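PDB 4A35: mitochondrial enolase superfamily member 1 from Homo sapiens, which catalyses the magnesium-dependent dehydration of L-fuconate to 2-keto-3-deoxy-L-fuconate, a step in the breakdown of L-fucose. Local coordinates for residues Trp217-Val222 with Asn383-Tyr388. Numbering follows the deposited sequence.
Sequences WTRFKV and NRVCEY
Lys221 and Glu387 meet in a salt bridge, Lys221 NZ lying 2.9 Å from Glu387 OE2. The two side chains cross at about a right angle, and the ammonium comes from above the carboxylate plane, 58° out of it. Glu387 leaves its backbone with CG anti to N (chi1 -178°) and stays extended, carrying the acid to the bent lysine chain. A lysine suits this place because its long chain brings one positive charge to two acids: NZ also bridges to Glu277, a magnesium ligand, and hydrogen-bonds Tyr191. The carboxylate is also gripped by Thr193 at OE2 and the Ala357 backbone N at OE1, so its rotation is probably fixed. Both residues line the active site and probably bind substrate, as in relatives. An alanine at Glu387 would probably leave Lys221 without one of its negative partners, and Thr193 and the Ala357 N-H without this acceptor.

Elsewhere the contact is apolar. Trp217 and Tyr388 form an offset, barely overlapping pair, planes 15° apart, with the centroids of the six-membered Trp217 ring and the Tyr388 ring 5.4 Å apart. Trp217 CH2 approaches Tyr388 CD2 to 3.6 Å; broad rings suit this partly exposed margin, touching although the backbones stand well apart. To one side of both pairs, CG2 of buried Val385 rests 3.8 Å from Arg219 CD. The arginine offers its last methylene, CD, to the compact valine, while NH1 binds the carbonyl of Ala190.

The segments run nearly perpendicular, and strand 188-192 mediates between them: it lies parallel to strand 386-388 and exchanges backbone hydrogen bonds with Arg219 and Lys221 through Thr192. On its other flank, strand 219-223 pairs with strand 247-251 in the parallel enolase-type C-terminal barrel, with helix 228-242 packed against Phe220 and Val222.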
loop_
_atom_site.group_PDB
_atom_site.type_symbol
_atom_site.label_atom_id
_atom_site.label_comp_id
_atom_site.label_asym_id
_atom_site.label_seq_id
_atom_site.Cartn_x
_atom_site.Cartn_y
_atom_site.Cartn_z
ATOM N N TRP A 217 -21.562 -24.602 -16.696
ATOM C CA TRP A 217 -20.865 -23.300 -16.807
ATOM C C TRP A 217 -20.904 -22.784 -18.252
ATOM O O TRP A 217 -20.743 -23.560 -19.178
ATOM C CB TRP A 217 -19.408 -23.384 -16.297
ATOM C CG TRP A 217 -19.348 -23.697 -14.839
ATOM C CD1 TRP A 217 -19.248 -24.935 -14.259
ATOM C CD2 TRP A 217 -19.571 -22.765 -13.767
ATOM N NE1 TRP A 217 -19.309 -24.815 -12.882
ATOM C CE2 TRP A 217 -19.489 -23.491 -12.554
ATOM C CE3 TRP A 217 -19.760 -21.373 -13.716
ATOM C CZ2 TRP A 217 -19.610 -22.868 -11.298
ATOM C CZ3 TRP A 217 -19.860 -20.750 -12.476
ATOM C CH2 TRP A 217 -19.817 -21.491 -11.289
ATOM N N THR A 218 -21.098 -21.460 -18.431
ATOM C CA THR A 218 -21.167 -20.843 -19.760
ATOM C C THR A 218 -20.287 -19.583 -19.835
ATOM O O THR A 218 -20.234 -18.955 -20.880
ATOM C CB THR A 218 -22.638 -20.497 -20.130
ATOM O OG1 THR A 218 -23.128 -19.507 -19.216
ATOM C CG2 THR A 218 -23.561 -21.730 -20.204
ATOM N N ARG A 219 -19.605 -19.187 -18.704
ATOM C CA ARG A 219 -18.745 -18.006 -18.603
ATOM C C ARG A 219 -17.401 -18.451 -18.002
ATOM O O ARG A 219 -17.383 -19.127 -16.971
ATOM C CB ARG A 219 -19.420 -16.935 -17.747
ATOM C CG ARG A 219 -20.859 -16.646 -18.176
ATOM C CD ARG A 219 -21.509 -15.657 -17.219
ATOM N NE ARG A 219 -22.944 -15.610 -17.521
ATOM C CZ ARG A 219 -23.883 -16.252 -16.834
ATOM N NH1 ARG A 219 -23.569 -16.920 -15.727
ATOM N NH2 ARG A 219 -25.153 -16.201 -17.227
ATOM N N PHE A 220 -16.310 -18.173 -18.703
ATOM C CA PHE A 220 -14.991 -18.705 -18.407
ATOM C C PHE A 220 -13.880 -17.681 -18.387
ATOM O O PHE A 220 -13.758 -16.864 -19.297
ATOM C CB PHE A 220 -14.640 -19.762 -19.512
ATOM C CG PHE A 220 -15.478 -21.017 -19.473
ATOM C CD1 PHE A 220 -16.750 -21.051 -20.056
ATOM C CD2 PHE A 220 -14.977 -22.184 -18.911
ATOM C CE1 PHE A 220 -17.520 -22.218 -20.031
ATOM C CE2 PHE A 220 -15.765 -23.341 -18.854
ATOM C CZ PHE A 220 -17.016 -23.362 -19.451
ATOM N N LYS A 221 -13.006 -17.787 -17.360
ATOM C CA LYS A 221 -11.837 -16.935 -17.312
ATOM C C LYS A 221 -10.625 -17.760 -17.676
ATOM O O LYS A 221 -10.587 -18.972 -17.434
ATOM C CB LYS A 221 -11.646 -16.239 -15.937
ATOM C CG LYS A 221 -10.595 -15.121 -16.002
ATOM C CD LYS A 221 -10.903 -13.929 -15.086
ATOM C CE LYS A 221 -10.354 -14.267 -13.742
ATOM N NZ LYS A 221 -10.738 -13.242 -12.733
ATOM N N VAL A 222 -9.622 -17.095 -18.256
ATOM C CA VAL A 222 -8.337 -17.715 -18.601
ATOM C C VAL A 222 -7.201 -16.766 -18.202
ATOM O O VAL A 222 -7.260 -15.564 -18.474
ATOM C CB VAL A 222 -8.277 -18.108 -20.123
ATOM C CG1 VAL A 222 -8.480 -16.876 -21.021
ATOM C CG2 VAL A 222 -6.962 -18.794 -20.473
ATOM N N ASN A 383 -24.180 -6.606 -17.414
ATOM C CA ASN A 383 -22.717 -6.494 -17.389
ATOM C C ASN A 383 -22.110 -6.907 -16.042
ATOM O O ASN A 383 -20.918 -6.620 -15.797
ATOM C CB ASN A 383 -22.277 -5.053 -17.720
ATOM C CG ASN A 383 -22.679 -4.654 -19.117
ATOM O OD1 ASN A 383 -22.599 -5.457 -20.023
ATOM N ND2 ASN A 383 -23.181 -3.442 -19.296
ATOM N N ARG A 384 -22.888 -7.626 -15.186
ATOM C CA ARG A 384 -22.377 -7.995 -13.854
ATOM C C ARG A 384 -22.414 -9.505 -13.690
ATOM O O ARG A 384 -23.335 -10.183 -14.160
ATOM C CB ARG A 384 -23.168 -7.311 -12.720
ATOM C CG ARG A 384 -23.050 -5.781 -12.775
ATOM C CD ARG A 384 -24.205 -5.131 -12.039
ATOM N NE ARG A 384 -24.068 -3.669 -11.930
ATOM C CZ ARG A 384 -24.500 -2.768 -12.804
ATOM N NH1 ARG A 384 -25.114 -3.154 -13.929
ATOM N NH2 ARG A 384 -24.347 -1.465 -12.554
ATOM N N VAL A 385 -21.381 -10.016 -13.013
ATOM C CA VAL A 385 -21.197 -11.449 -12.778
ATOM C C VAL A 385 -20.214 -11.608 -11.612
ATOM O O VAL A 385 -19.316 -10.790 -11.464
ATOM C CB VAL A 385 -20.684 -12.129 -14.086
ATOM C CG1 VAL A 385 -19.274 -11.661 -14.468
ATOM C CG2 VAL A 385 -20.797 -13.654 -14.028
ATOM N N CYS A 386 -20.342 -12.691 -10.860
ATOM C CA CYS A 386 -19.444 -12.912 -9.736
ATOM C C CYS A 386 -18.457 -14.018 -10.059
ATOM O O CYS A 386 -18.868 -15.077 -10.519
ATOM C CB CYS A 386 -20.235 -13.252 -8.479
ATOM S SG CYS A 386 -19.216 -13.211 -6.984
ATOM N N GLU A 387 -17.177 -13.829 -9.747
ATOM C CA GLU A 387 -16.230 -14.910 -9.996
ATOM C C GLU A 387 -16.527 -16.126 -9.089
ATOM O O GLU A 387 -16.980 -15.969 -7.948
ATOM C CB GLU A 387 -14.805 -14.424 -9.752
ATOM C CG GLU A 387 -13.696 -15.444 -10.031
ATOM C CD GLU A 387 -12.306 -14.826 -10.074
ATOM O OE1 GLU A 387 -12.065 -13.817 -9.364
ATOM O OE2 GLU A 387 -11.449 -15.361 -10.826
ATOM N N TYR A 388 -16.218 -17.318 -9.586
ATOM C CA TYR A 388 -16.293 -18.514 -8.769
ATOM C C TYR A 388 -15.058 -19.412 -9.037
ATOM O O TYR A 388 -14.654 -19.584 -10.182
ATOM C CB TYR A 388 -17.605 -19.301 -9.007
ATOM C CG TYR A 388 -17.670 -20.608 -8.229
ATOM C CD1 TYR A 388 -18.010 -20.623 -6.874
ATOM C CD2 TYR A 388 -17.252 -21.803 -8.806
ATOM C CE1 TYR A 388 -18.044 -21.828 -6.149
ATOM C CE2 TYR A 388 -17.258 -22.997 -8.090
ATOM C CZ TYR A 388 -17.645 -23.004 -6.762
ATOM O OH TYR A 388 -17.651 -24.196 -6.085
#